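Local coordinates for protein phosphodiesterase (Salpingoeca rosetta, PDB 7CJ3) that forms the retinal-binding, membrane-spanning helical domain of a microbial-rhodopsin-type protein that carries the name phosphodiesterase, at residues V101-M109 with V126-W134; M196-M207 with R219-V230. All blocks are in the same frame, centred on the assembly; numbering follows the deposited sequence.

Interaction 1 (V101-M109 with V126-W134); sequences VACISYLSM and VWLMRYAEW. With RET (retinal), chain K.
Met109 lays its terminal methyl over one face of the Trp127 indole, CE standing 3.9 Å from the centroid of the five-membered ring and 24° off its normal, a CH-pi contact. The chain runs straight through chi2 and turns only at its last torsion (chi3 58°), which swings CE onto the ring; SD remains oblique to it at a longer Met-aromatic distance. Further back, Met109 CG meets Met129 CG at 4.0 Å, the two side chains running past each other in opposite directions. Met129, bent at chi2 and chi3, then reaches Ser108, its CE 3.9 Å from Ser108 CB. The two helices are nearly antiparallel (176°), with axes 9.7 Å apart, as transmembrane helices consecutive in the chain are in the bacteriorhodopsin-like bundle; helix 128-149 also supplies Tyr131 and Trp134 to the retinal pocket. Toward that pocket the contact turns polar. Glu133 CG lies anti to the backbone N, which carries the carboxylate across to the other helix, where OE1 comes 3.4 Å from Tyr106 CE2, obliquely to the ring, while OE2 has Lys265 as a weak partner. A water links the helices: it donates to Tyr106 OH at 2.8 Å, in the plane of the phenol ring, and accepts from Arg130 NH1 at 2.6 Å. Tyr106 OH is also hydrogen-bonded to Asp261, and Arg130 forms a salt bridge with Glu254, so helix 250-277 holds both polar ends. Trp134 is sandwiched between retinal C12 on one face and Arg130 CG on the opposite one.

Interaction 2 (M196-M207 with R219-V230); sequences MLHMWGMFGKAM and RHALHLLRCEIV. With OLC ((2R)-2,3-dihydroxypropyl (9Z)-octadec-9-enoate), chain N; OLC ((2R)-2,3-dihydroxypropyl (9Z)-octadec-9-enoate), chain O.
Arg226 starts from the crowded rotamer, CG between the backbone N and the carbonyl carbon (chi1 61°), and then extends fully to NE, while Trp200 sets its indole anti to its own N (chi1 -169°); together these torsions bring guanidinium and indole face to face. The planes lie 11° apart with centres 4.0 Å from each other, a cation-pi stack, and Arg226 CD sits over the six-membered ring, 3.7 Å from its centroid. The other face of the guanidinium is covered by Met207, whose SD is 3.4 Å from Arg226 NH2. Each of these residues is a knob in a hole of the opposing helix, as is Phe203, which settles among Leu222, Leu225, Arg226 and Ile229. Toward Val230, Met199 CE meets Ile229 CG2 at 3.6 Å, and Met196 joins the same apolar cluster. These antiparallel ends of helices 178-207 and 219-233 form a helical hairpin of the rhodopsin-like bundle. A monoolein molecule lays its C9 over the indole face opposite Arg226, and Trp200 NE1 donates to its O19 at 3.0 Å. Polar links between the helices are weak: Arg226 NH1 to Trp200 O at 3.4 Å and Arg219 NE to Met207 O at 3.1 Å. Both faces of the guanidinium are thus covered, by indole and thioether, and its edge has a weak bond to Trp200 O; the indole probably helps to stabilise its charge, with the lipid carbonyl oxygen nearby.

How the interactions relate
From the N terminus, helices 17-41 and 58-81, with the short helix 45-54 between them, precede interaction 1 and both touch it. That contact closes the loop formed by the connection between helices 86-111 and 128-149, which includes the two-stranded hairpin 117-118 and 125-126. The chain then continues through helix 153-173 to interaction 2, where helices 178-207 and 219-233 meet across a linker without helix or strand. The two loops follow in series, neither nested nor crossed, and the centres of interactions 1 and 2 lie about 27 Å apart. Helices 128-149 and 250-277 bear on both contacts, and retinal lies against Trp134 in interaction 1 and about 6 Å from the Met196 side chain in interaction 2.

Interaction 1 (V101-M109 with V126-W134)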
loop_
_atom_site.group_PDB
_atom_site.type_symbol
_atom_site.label_atom_id
_atom_site.label_comp_id
_atom_site.label_asym_id
_atom_site.label_seq_id
_atom_site.Cartn_x
_atom_site.Cartn_y
_atom_site.Cartn_z
ATOM N N VAL B 101 -7.466 11.165 5.261
ATOM C CA VAL B 101 -8.875 11.016 5.710
ATOM C C VAL B 101 -9.223 9.539 5.591
ATOM O O VAL B 101 -9.793 8.979 6.543
ATOM C CB VAL B 101 -9.856 11.895 4.910
ATOM C CG1 VAL B 101 -11.314 11.535 5.202
ATOM C CG2 VAL B 101 -9.618 13.366 5.181
ATOM N N ALA B 102 -8.883 8.944 4.448
ATOM C CA ALA B 102 -9.126 7.516 4.151
ATOM C C ALA B 102 -8.385 6.665 5.185
ATOM O O ALA B 102 -8.979 5.748 5.741
ATOM C CB ALA B 102 -8.701 7.198 2.740
ATOM N N CYS B 103 -7.153 7.015 5.496
ATOM C CA CYS B 103 -6.330 6.278 6.473
ATOM C C CYS B 103 -7.060 6.159 7.817
ATOM O O CYS B 103 -7.225 5.004 8.307
ATOM C CB CYS B 103 -4.989 6.958 6.672
ATOM S SG CYS B 103 -4.026 6.109 7.945
ATOM N N ILE B 104 -7.450 7.298 8.410
ATOM C CA ILE B 104 -8.063 7.323 9.771
ATOM C C ILE B 104 -9.489 6.765 9.730
ATOM O O ILE B 104 -9.885 6.181 10.769
ATOM C CB ILE B 104 -8.016 8.701 10.445
ATOM C CG1 ILE B 104 -8.741 9.772 9.622
ATOM C CG2 ILE B 104 -6.578 9.079 10.743
ATOM C CD1 ILE B 104 -8.661 11.198 10.194
ATOM N N SER B 105 -10.237 6.923 8.622
ATOM C CA SER B 105 -11.613 6.363 8.560
ATOM C C SER B 105 -11.472 4.845 8.666
ATOM O O SER B 105 -12.210 4.209 9.450
ATOM C CB SER B 105 -12.412 6.792 7.358
ATOM O OG SER B 105 -11.892 7.993 6.808
ATOM N N TYR B 106 -10.510 4.277 7.951
ATOM C CA TYR B 106 -10.348 2.801 7.927
ATOM C C TYR B 106 -9.808 2.328 9.284
ATOM O O TYR B 106 -10.312 1.291 9.747
ATOM C CB TYR B 106 -9.543 2.394 6.692
ATOM C CG TYR B 106 -10.389 2.253 5.450
ATOM C CD1 TYR B 106 -11.265 1.187 5.302
ATOM C CD2 TYR B 106 -10.305 3.170 4.410
ATOM C CE1 TYR B 106 -12.034 1.035 4.154
ATOM C CE2 TYR B 106 -11.073 3.032 3.256
ATOM C CZ TYR B 106 -11.944 1.956 3.116
ATOM O OH TYR B 106 -12.717 1.831 1.984
ATOM N N LEU B 107 -8.884 3.071 9.919
ATOM C CA LEU B 107 -8.359 2.749 11.280
ATOM C C LEU B 107 -9.537 2.642 12.250
ATOM O O LEU B 107 -9.569 1.676 13.023
ATOM C CB LEU B 107 -7.368 3.823 11.754
ATOM C CG LEU B 107 -6.817 3.642 13.175
ATOM C CD1 LEU B 107 -6.198 2.278 13.386
ATOM C CD2 LEU B 107 -5.748 4.664 13.498
ATOM N N SER B 108 -10.452 3.612 12.174
ATOM C CA SER B 108 -11.693 3.743 12.985
ATOM C C SER B 108 -12.562 2.486 12.865
ATOM O O SER B 108 -12.934 1.887 13.899
ATOM C CB SER B 108 -12.420 4.995 12.541
ATOM O OG SER B 108 -11.671 6.146 12.875
ATOM N N MET B 109 -12.839 2.081 11.627
ATOM C CA MET B 109 -13.672 0.905 11.278
ATOM C C MET B 109 -13.095 -0.389 11.867
ATOM O O MET B 109 -13.894 -1.211 12.390
ATOM C CB MET B 109 -13.836 0.829 9.759
ATOM C CG MET B 109 -14.807 1.941 9.255
ATOM S SD MET B 109 -15.053 2.002 7.491
ATOM C CE MET B 109 -15.664 0.368 7.146
ATOM N N VAL B 126 -24.388 -1.345 6.926
ATOM C CA VAL B 126 -24.123 -0.153 6.088
ATOM C C VAL B 126 -23.186 0.761 6.883
ATOM O O VAL B 126 -23.634 1.408 7.840
ATOM C CB VAL B 126 -25.442 0.564 5.747
ATOM C CG1 VAL B 126 -25.253 1.670 4.712
ATOM C CG2 VAL B 126 -26.495 -0.420 5.296
ATOM N N TRP B 127 -21.913 0.803 6.500
ATOM C CA TRP B 127 -20.857 1.545 7.226
ATOM C C TRP B 127 -20.973 3.021 6.852
ATOM O O TRP B 127 -20.508 3.396 5.720
ATOM C CB TRP B 127 -19.490 0.994 6.865
ATOM C CG TRP B 127 -19.269 -0.450 7.195
ATOM C CD1 TRP B 127 -18.790 -1.411 6.346
ATOM C CD2 TRP B 127 -19.416 -1.094 8.474
ATOM N NE1 TRP B 127 -18.641 -2.601 7.004
ATOM C CE2 TRP B 127 -19.029 -2.444 8.305
ATOM C CE3 TRP B 127 -19.815 -0.670 9.747
ATOM C CZ2 TRP B 127 -19.052 -3.368 9.354
ATOM C CZ3 TRP B 127 -19.849 -1.592 10.774
ATOM C CH2 TRP B 127 -19.455 -2.917 10.592
ATOM N N LEU B 128 -21.534 3.832 7.767
ATOM C CA LEU B 128 -21.747 5.288 7.555
ATOM C C LEU B 128 -20.394 6.017 7.515
ATOM O O LEU B 128 -20.278 7.101 6.882
ATOM C CB LEU B 128 -22.632 5.769 8.704
ATOM C CG LEU B 128 -24.083 5.272 8.633
ATOM C CD1 LEU B 128 -24.788 5.393 9.987
ATOM C CD2 LEU B 128 -24.849 6.032 7.552
ATOM N N MET B 129 -19.378 5.421 8.132
ATOM C CA MET B 129 -17.991 5.968 8.144
ATOM C C MET B 129 -17.381 5.892 6.734
ATOM O O MET B 129 -16.828 6.907 6.285
ATOM C CB MET B 129 -17.108 5.239 9.161
ATOM C CG MET B 129 -15.713 5.826 9.286
ATOM S SD MET B 129 -15.642 7.493 9.973
ATOM C CE MET B 129 -15.604 7.027 11.704
ATOM N N ARG B 130 -17.526 4.767 6.033
ATOM C CA ARG B 130 -17.074 4.669 4.618
ATOM C C ARG B 130 -17.809 5.734 3.794
ATOM O O ARG B 130 -17.111 6.526 3.120
ATOM C CB ARG B 130 -17.234 3.276 4.024
ATOM C CG ARG B 130 -16.558 3.137 2.663
ATOM C CD ARG B 130 -16.337 1.681 2.252
ATOM N NE ARG B 130 -17.539 0.881 2.446
ATOM C CZ ARG B 130 -17.558 -0.419 2.747
ATOM N NH1 ARG B 130 -16.432 -1.125 2.839
ATOM N NH2 ARG B 130 -18.714 -1.027 2.928
ATOM N N TYR B 131 -19.140 5.802 3.892
ATOM C CA TYR B 131 -19.947 6.829 3.179
ATOM C C TYR B 131 -19.454 8.238 3.569
ATOM O O TYR B 131 -19.237 9.058 2.648
ATOM C CB TYR B 131 -21.446 6.607 3.422
ATOM C CG TYR B 131 -22.077 5.552 2.546
ATOM C CD1 TYR B 131 -22.325 5.790 1.186
ATOM C CD2 TYR B 131 -22.464 4.324 3.065
ATOM C CE1 TYR B 131 -22.910 4.834 0.369
ATOM C CE2 TYR B 131 -23.065 3.357 2.266
ATOM C CZ TYR B 131 -23.288 3.609 0.915
ATOM O OH TYR B 131 -23.888 2.655 0.130
ATOM N N ALA B 132 -19.200 8.501 4.854
ATOM C CA ALA B 132 -18.655 9.792 5.338
ATOM C C ALA B 132 -17.321 10.125 4.678
ATOM O O ALA B 132 -17.166 11.226 4.165
ATOM C CB ALA B 132 -18.508 9.761 6.840
ATOM N N GLU B 133 -16.361 9.212 4.733
ATOM C CA GLU B 133 -15.074 9.315 3.993
ATOM C C GLU B 133 -15.307 9.693 2.510
ATOM O O GLU B 133 -14.693 10.668 2.011
ATOM C CB GLU B 133 -14.371 7.961 4.068
ATOM C CG GLU B 133 -13.057 7.946 3.317
ATOM C CD GLU B 133 -12.796 6.700 2.484
ATOM O OE1 GLU B 133 -13.241 5.604 2.893
ATOM O OE2 GLU B 133 -12.148 6.841 1.423
ATOM N N TRP B 134 -16.145 8.907 1.816
ATOM C CA TRP B 134 -16.481 9.098 0.385
ATOM C C TRP B 134 -17.015 10.523 0.153
ATOM O O TRP B 134 -16.541 11.185 -0.817
ATOM C CB TRP B 134 -17.443 8.008 -0.119
ATOM C CG TRP B 134 -16.826 6.640 -0.254
ATOM C CD1 TRP B 134 -15.514 6.299 -0.025
ATOM C CD2 TRP B 134 -17.492 5.414 -0.633
ATOM N NE1 TRP B 134 -15.328 4.958 -0.232
ATOM C CE2 TRP B 134 -16.519 4.389 -0.615
ATOM C CE3 TRP B 134 -18.797 5.076 -1.013
ATOM C CZ2 TRP B 134 -16.829 3.066 -0.927
ATOM C CZ3 TRP B 134 -19.092 3.772 -1.361
ATOM C CH2 TRP B 134 -18.121 2.776 -1.271
HETATM C C1 RET K . -22.701 3.929 -4.660
HETATM C C2 RET K . -24.213 3.727 -4.544
HETATM C C3 RET K . -24.824 3.067 -5.698
HETATM C C4 RET K . -24.527 3.823 -6.976
HETATM C C5 RET K . -23.168 4.462 -7.046
HETATM C C6 RET K . -22.262 4.414 -6.039
HETATM C C7 RET K . -20.891 4.878 -6.294
HETATM C C8 RET K . -19.843 5.052 -5.395
HETATM C C9 RET K . -18.599 5.715 -5.610
HETATM C C10 RET K . -17.628 5.870 -4.590
HETATM C C11 RET K . -16.308 6.326 -4.702
HETATM C C12 RET K . -15.302 6.379 -3.744
HETATM C C13 RET K . -14.004 6.895 -3.889
HETATM C C14 RET K . -13.150 6.966 -2.803
HETATM C C15 RET K . -12.037 7.899 -2.650
HETATM C C16 RET K . -22.366 4.973 -3.579
HETATM C C17 RET K . -22.014 2.599 -4.300
HETATM C C18 RET K . -22.949 5.163 -8.370
HETATM C C19 RET K . -18.244 6.273 -6.955
HETATM C C20 RET K . -13.572 7.337 -5.254
HETATM O O HOH W 1 -14.178 -0.558 1.697
#

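Interaction 2 (M196-M207 with R219-V230)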
loop_
_atom_site.group_PDB
_atom_site.type_symbol
_atom_site.label_atom_id
_atom_site.label_comp_id
_atom_site.label_asym_id
_atom_site.label_seq_id
_atom_site.Cartn_x
_atom_site.Cartn_y
_atom_site.Cartn_z
ATOM N N MET B 196 -19.291 11.048 -14.538
ATOM C CA MET B 196 -18.126 10.469 -15.257
ATOM C C MET B 196 -18.015 11.090 -16.661
ATOM O O MET B 196 -16.870 11.254 -17.150
ATOM C CB MET B 196 -18.232 8.948 -15.372
ATOM C CG MET B 196 -18.030 8.200 -14.044
ATOM S SD MET B 196 -16.341 8.295 -13.329
ATOM C CE MET B 196 -16.577 9.658 -12.185
ATOM N N LEU B 197 -19.151 11.437 -17.281
ATOM C CA LEU B 197 -19.194 11.958 -18.668
ATOM C C LEU B 197 -18.608 13.368 -18.674
ATOM O O LEU B 197 -17.797 13.672 -19.590
ATOM C CB LEU B 197 -20.635 11.967 -19.199
ATOM C CG LEU B 197 -21.059 10.768 -20.057
ATOM C CD1 LEU B 197 -22.564 10.768 -20.290
ATOM C CD2 LEU B 197 -20.303 10.729 -21.390
ATOM N N HIS B 198 -19.028 14.192 -17.706
ATOM C CA HIS B 198 -18.600 15.606 -17.576
ATOM C C HIS B 198 -17.158 15.661 -17.088
ATOM O O HIS B 198 -16.418 16.548 -17.573
ATOM C CB HIS B 198 -19.557 16.405 -16.700
ATOM C CG HIS B 198 -20.753 16.893 -17.441
ATOM N ND1 HIS B 198 -21.909 16.159 -17.555
ATOM C CD2 HIS B 198 -20.958 18.055 -18.109
ATOM C CE1 HIS B 198 -22.791 16.872 -18.247
ATOM N NE2 HIS B 198 -22.224 18.031 -18.606
ATOM N N MET B 199 -16.761 14.746 -16.202
ATOM C CA MET B 199 -15.341 14.622 -15.781
ATOM C C MET B 199 -14.482 14.336 -17.017
ATOM O O MET B 199 -13.434 15.014 -17.178
ATOM C CB MET B 199 -15.140 13.487 -14.780
ATOM C CG MET B 199 -13.715 13.367 -14.303
ATOM S SD MET B 199 -12.692 12.179 -15.255
ATOM C CE MET B 199 -13.749 10.728 -15.198
ATOM N N TRP B 200 -14.907 13.350 -17.827
ATOM C CA TRP B 200 -14.245 12.940 -19.093
ATOM C C TRP B 200 -14.140 14.179 -20.002
ATOM O O TRP B 200 -13.033 14.461 -20.499
ATOM C CB TRP B 200 -14.986 11.749 -19.729
ATOM C CG TRP B 200 -14.251 11.105 -20.868
ATOM C CD1 TRP B 200 -14.283 11.478 -22.181
ATOM C CD2 TRP B 200 -13.349 9.982 -20.804
ATOM N NE1 TRP B 200 -13.468 10.672 -22.928
ATOM C CE2 TRP B 200 -12.867 9.760 -22.107
ATOM C CE3 TRP B 200 -12.889 9.159 -19.775
ATOM C CZ2 TRP B 200 -11.952 8.760 -22.404
ATOM C CZ3 TRP B 200 -11.993 8.157 -20.069
ATOM C CH2 TRP B 200 -11.533 7.963 -21.372
ATOM N N GLY B 201 -15.216 14.963 -20.089
ATOM C CA GLY B 201 -15.301 16.208 -20.874
ATOM C C GLY B 201 -14.201 17.204 -20.552
ATOM O O GLY B 201 -13.491 17.637 -21.485
ATOM N N MET B 202 -14.065 17.580 -19.280
ATOM C CA MET B 202 -13.214 18.731 -18.857
ATOM C C MET B 202 -11.731 18.382 -19.033
ATOM O O MET B 202 -10.959 19.289 -19.391
ATOM C CB MET B 202 -13.514 19.172 -17.417
ATOM C CG MET B 202 -13.131 18.174 -16.351
ATOM S SD MET B 202 -13.226 18.891 -14.665
ATOM C CE MET B 202 -14.998 19.078 -14.471
ATOM N N PHE B 203 -11.353 17.117 -18.828
ATOM C CA PHE B 203 -10.007 16.595 -19.176
ATOM C C PHE B 203 -9.769 16.686 -20.686
ATOM O O PHE B 203 -8.623 16.982 -21.068
ATOM C CB PHE B 203 -9.854 15.149 -18.744
ATOM C CG PHE B 203 -9.443 15.006 -17.311
ATOM C CD1 PHE B 203 -8.158 15.325 -16.919
ATOM C CD2 PHE B 203 -10.342 14.559 -16.353
ATOM C CE1 PHE B 203 -7.768 15.168 -15.599
ATOM C CE2 PHE B 203 -9.952 14.429 -15.026
ATOM C CZ PHE B 203 -8.662 14.721 -14.661
ATOM N N GLY B 204 -10.805 16.407 -21.490
ATOM C CA GLY B 204 -10.782 16.509 -22.956
ATOM C C GLY B 204 -10.585 17.946 -23.430
ATOM O O GLY B 204 -9.683 18.184 -24.278
ATOM N N LYS B 205 -11.396 18.883 -22.929
ATOM C CA LYS B 205 -11.262 20.322 -23.268
ATOM C C LYS B 205 -9.780 20.714 -23.128
ATOM O O LYS B 205 -9.223 21.355 -24.073
ATOM C CB LYS B 205 -12.211 21.154 -22.405
ATOM C CG LYS B 205 -13.673 21.038 -22.788
ATOM C CD LYS B 205 -14.631 21.439 -21.691
ATOM C CE LYS B 205 -16.071 21.108 -22.038
ATOM N NZ LYS B 205 -17.044 21.581 -21.020
ATOM N N ALA B 206 -9.097 20.200 -22.099
ATOM C CA ALA B 206 -7.735 20.602 -21.665
ATOM C C ALA B 206 -6.645 19.866 -22.449
ATOM O O ALA B 206 -5.516 20.351 -22.461
ATOM C CB ALA B 206 -7.580 20.359 -20.194
ATOM N N MET B 207 -6.966 18.732 -23.066
ATOM C CA MET B 207 -5.992 17.960 -23.880
ATOM C C MET B 207 -5.786 18.621 -25.246
ATOM O O MET B 207 -4.760 18.289 -25.884
ATOM C CB MET B 207 -6.479 16.519 -24.075
ATOM C CG MET B 207 -6.291 15.645 -22.870
ATOM S SD MET B 207 -7.297 14.153 -22.968
ATOM C CE MET B 207 -6.225 13.136 -23.983
ATOM N N ARG B 219 -0.517 16.207 -21.931
ATOM C CA ARG B 219 -1.672 15.630 -22.649
ATOM C C ARG B 219 -1.856 14.168 -22.225
ATOM O O ARG B 219 -2.982 13.793 -21.871
ATOM C CB ARG B 219 -1.421 15.788 -24.155
ATOM C CG ARG B 219 -2.691 15.860 -24.988
ATOM C CD ARG B 219 -2.477 15.871 -26.477
ATOM N NE ARG B 219 -3.758 15.577 -27.112
ATOM C CZ ARG B 219 -4.208 14.360 -27.401
ATOM N NH1 ARG B 219 -3.479 13.283 -27.140
ATOM N NH2 ARG B 219 -5.393 14.239 -27.962
ATOM N N HIS B 220 -0.786 13.358 -22.236
ATOM C CA HIS B 220 -0.919 11.904 -21.985
ATOM C C HIS B 220 -1.451 11.695 -20.564
ATOM O O HIS B 220 -2.290 10.792 -20.381
ATOM C CB HIS B 220 0.383 11.137 -22.250
ATOM C CG HIS B 220 0.160 9.660 -22.368
ATOM N ND1 HIS B 220 1.122 8.712 -22.008
ATOM C CD2 HIS B 220 -0.951 8.954 -22.695
ATOM C CE1 HIS B 220 0.629 7.497 -22.172
ATOM N NE2 HIS B 220 -0.644 7.611 -22.593
ATOM N N ALA B 221 -0.983 12.489 -19.592
ATOM C CA ALA B 221 -1.274 12.287 -18.155
ATOM C C ALA B 221 -2.731 12.661 -17.859
ATOM O O ALA B 221 -3.365 11.944 -17.082
ATOM C CB ALA B 221 -0.311 13.078 -17.320
ATOM N N LEU B 222 -3.251 13.714 -18.483
ATOM C CA LEU B 222 -4.693 14.071 -18.410
ATOM C C LEU B 222 -5.537 12.877 -18.875
ATOM O O LEU B 222 -6.604 12.646 -18.282
ATOM C CB LEU B 222 -4.984 15.322 -19.249
ATOM C CG LEU B 222 -4.907 16.662 -18.488
ATOM C CD1 LEU B 222 -3.482 17.146 -18.373
ATOM C CD2 LEU B 222 -5.750 17.738 -19.161
ATOM N N HIS B 223 -5.075 12.112 -19.872
ATOM C CA HIS B 223 -5.832 10.956 -20.412
ATOM C C HIS B 223 -5.786 9.786 -19.430
ATOM O O HIS B 223 -6.848 9.164 -19.184
ATOM C CB HIS B 223 -5.342 10.542 -21.808
ATOM C CG HIS B 223 -6.176 9.443 -22.388
ATOM N ND1 HIS B 223 -5.702 8.151 -22.523
ATOM C CD2 HIS B 223 -7.468 9.417 -22.761
ATOM C CE1 HIS B 223 -6.663 7.387 -22.989
ATOM N NE2 HIS B 223 -7.760 8.139 -23.136
ATOM N N LEU B 224 -4.595 9.468 -18.919
ATOM C CA LEU B 224 -4.389 8.374 -17.928
ATOM C C LEU B 224 -5.219 8.652 -16.667
ATOM O O LEU B 224 -5.769 7.687 -16.098
ATOM C CB LEU B 224 -2.896 8.256 -17.638
ATOM C CG LEU B 224 -2.143 7.579 -18.772
ATOM C CD1 LEU B 224 -0.672 7.470 -18.428
ATOM C CD2 LEU B 224 -2.726 6.200 -19.065
ATOM N N LEU B 225 -5.369 9.923 -16.282
ATOM C CA LEU B 225 -6.184 10.299 -15.113
ATOM C C LEU B 225 -7.673 9.982 -15.339
ATOM O O LEU B 225 -8.254 9.300 -14.468
ATOM C CB LEU B 225 -5.932 11.775 -14.802
ATOM C CG LEU B 225 -4.639 12.043 -14.020
ATOM C CD1 LEU B 225 -4.436 13.535 -13.774
ATOM C CD2 LEU B 225 -4.617 11.280 -12.703
ATOM N N ARG B 226 -8.287 10.464 -16.427
ATOM C CA ARG B 226 -9.733 10.231 -16.711
ATOM C C ARG B 226 -10.048 8.731 -16.913
ATOM O O ARG B 226 -11.198 8.312 -16.625
ATOM C CB ARG B 226 -10.192 11.067 -17.902
ATOM C CG ARG B 226 -9.497 10.773 -19.221
ATOM C CD ARG B 226 -10.060 11.683 -20.301
ATOM N NE ARG B 226 -9.530 11.438 -21.638
ATOM C CZ ARG B 226 -10.008 11.996 -22.749
ATOM N NH1 ARG B 226 -11.022 12.840 -22.696
ATOM N NH2 ARG B 226 -9.477 11.731 -23.921
ATOM N N CYS B 227 -9.078 7.939 -17.401
ATOM C CA CYS B 227 -9.187 6.460 -17.553
ATOM C C CYS B 227 -9.108 5.828 -16.157
ATOM O O CYS B 227 -9.872 4.913 -15.862
ATOM C CB CYS B 227 -8.099 5.896 -18.466
ATOM S SG CYS B 227 -8.233 6.301 -20.233
ATOM N N GLU B 228 -8.219 6.325 -15.302
ATOM C CA GLU B 228 -8.006 5.763 -13.950
ATOM C C GLU B 228 -9.312 5.852 -13.143
ATOM O O GLU B 228 -9.669 4.829 -12.511
ATOM C CB GLU B 228 -6.877 6.512 -13.255
ATOM C CG GLU B 228 -6.322 5.797 -12.039
ATOM C CD GLU B 228 -7.026 6.015 -10.710
ATOM O OE1 GLU B 228 -6.844 5.122 -9.869
ATOM O OE2 GLU B 228 -7.730 7.042 -10.495
ATOM N N ILE B 229 -9.970 7.028 -13.170
ATOM C CA ILE B 229 -11.179 7.379 -12.376
ATOM C C ILE B 229 -12.338 6.474 -12.812
ATOM O O ILE B 229 -13.022 5.885 -11.942
ATOM C CB ILE B 229 -11.458 8.893 -12.527
ATOM C CG1 ILE B 229 -10.376 9.701 -11.789
ATOM C CG2 ILE B 229 -12.856 9.287 -12.044
ATOM C CD1 ILE B 229 -10.253 11.130 -12.229
ATOM N N VAL B 230 -12.502 6.302 -14.122
ATOM C CA VAL B 230 -13.563 5.456 -14.732
ATOM C C VAL B 230 -13.331 3.990 -14.334
ATOM O O VAL B 230 -14.300 3.318 -13.903
ATOM C CB VAL B 230 -13.609 5.661 -16.256
ATOM C CG1 VAL B 230 -14.518 4.638 -16.951
ATOM C CG2 VAL B 230 -14.038 7.082 -16.604
HETATM C C18 OLC N . -20.727 1.046 -14.975
HETATM C C10 OLC N . -16.413 8.125 -20.754
HETATM C C9 OLC N . -16.108 8.487 -22.020
HETATM C C17 OLC N . -20.453 1.774 -16.287
HETATM C C11 OLC N . -17.776 7.770 -20.237
HETATM C C8 OLC N . -17.045 8.633 -23.172
HETATM C C24 OLC N . -11.607 15.687 -28.055
HETATM C C16 OLC N . -19.829 3.181 -16.178
HETATM C C12 OLC N . -17.673 6.809 -19.074
HETATM C C7 OLC N . -16.464 9.569 -24.224
HETATM C C15 OLC N . -19.998 4.012 -17.463
HETATM C C13 OLC N . -18.895 5.842 -18.999
HETATM C C6 OLC N . -17.542 10.361 -24.973
HETATM C C14 OLC N . -18.797 4.925 -17.736
HETATM C C5 OLC N . -18.127 11.611 -24.268
HETATM C C4 OLC N . -17.240 12.893 -24.138
HETATM C C3 OLC N . -15.994 12.978 -25.045
HETATM C C2 OLC N . -14.906 13.993 -24.626
HETATM C C21 OLC N . -11.145 14.211 -26.005
HETATM C C1 OLC N . -13.529 13.578 -25.197
HETATM C C22 OLC N . -10.562 14.868 -27.285
HETATM O O19 OLC N . -13.254 12.381 -25.348
HETATM O O25 OLC N . -10.921 16.508 -28.987
HETATM O O23 OLC N . -9.411 15.704 -27.005
HETATM O O20 OLC N . -12.503 14.562 -25.631
HETATM C C18 OLC O . -31.438 2.987 -14.735
HETATM C C10 OLC O . -27.488 10.186 -17.275
HETATM C C9 OLC O . -26.914 11.323 -17.672
HETATM C C17 OLC O . -32.053 4.072 -15.606
HETATM C C11 OLC O . -27.598 8.938 -18.111
HETATM C C8 OLC O . -26.326 11.527 -19.038
HETATM C C24 OLC O . -27.467 17.316 -25.600
HETATM C C16 OLC O . -31.096 5.266 -15.701
HETATM C C12 OLC O . -28.770 8.109 -17.595
HETATM C C7 OLC O . -25.642 12.896 -19.157
HETATM C C15 OLC O . -30.902 5.818 -17.128
HETATM C C13 OLC O . -28.425 6.670 -17.186
HETATM C C6 OLC O . -25.621 13.262 -20.635
HETATM C C14 OLC O . -29.465 5.643 -17.680
HETATM C C5 OLC O . -24.436 14.095 -21.089
HETATM C C4 OLC O . -24.386 15.402 -20.337
HETATM C C3 OLC O . -25.517 16.395 -20.649
HETATM C C2 OLC O . -25.585 16.814 -22.131
HETATM C C21 OLC O . -26.402 19.355 -24.595
HETATM C C1 OLC O . -26.141 18.223 -22.320
HETATM C C22 OLC O . -26.231 18.229 -25.626
HETATM O O19 OLC O . -26.991 18.665 -21.566
HETATM O O25 OLC O . -27.098 15.933 -25.665
HETATM O O23 OLC O . -26.005 18.778 -26.947
HETATM O O20 OLC O . -25.662 19.086 -23.402
#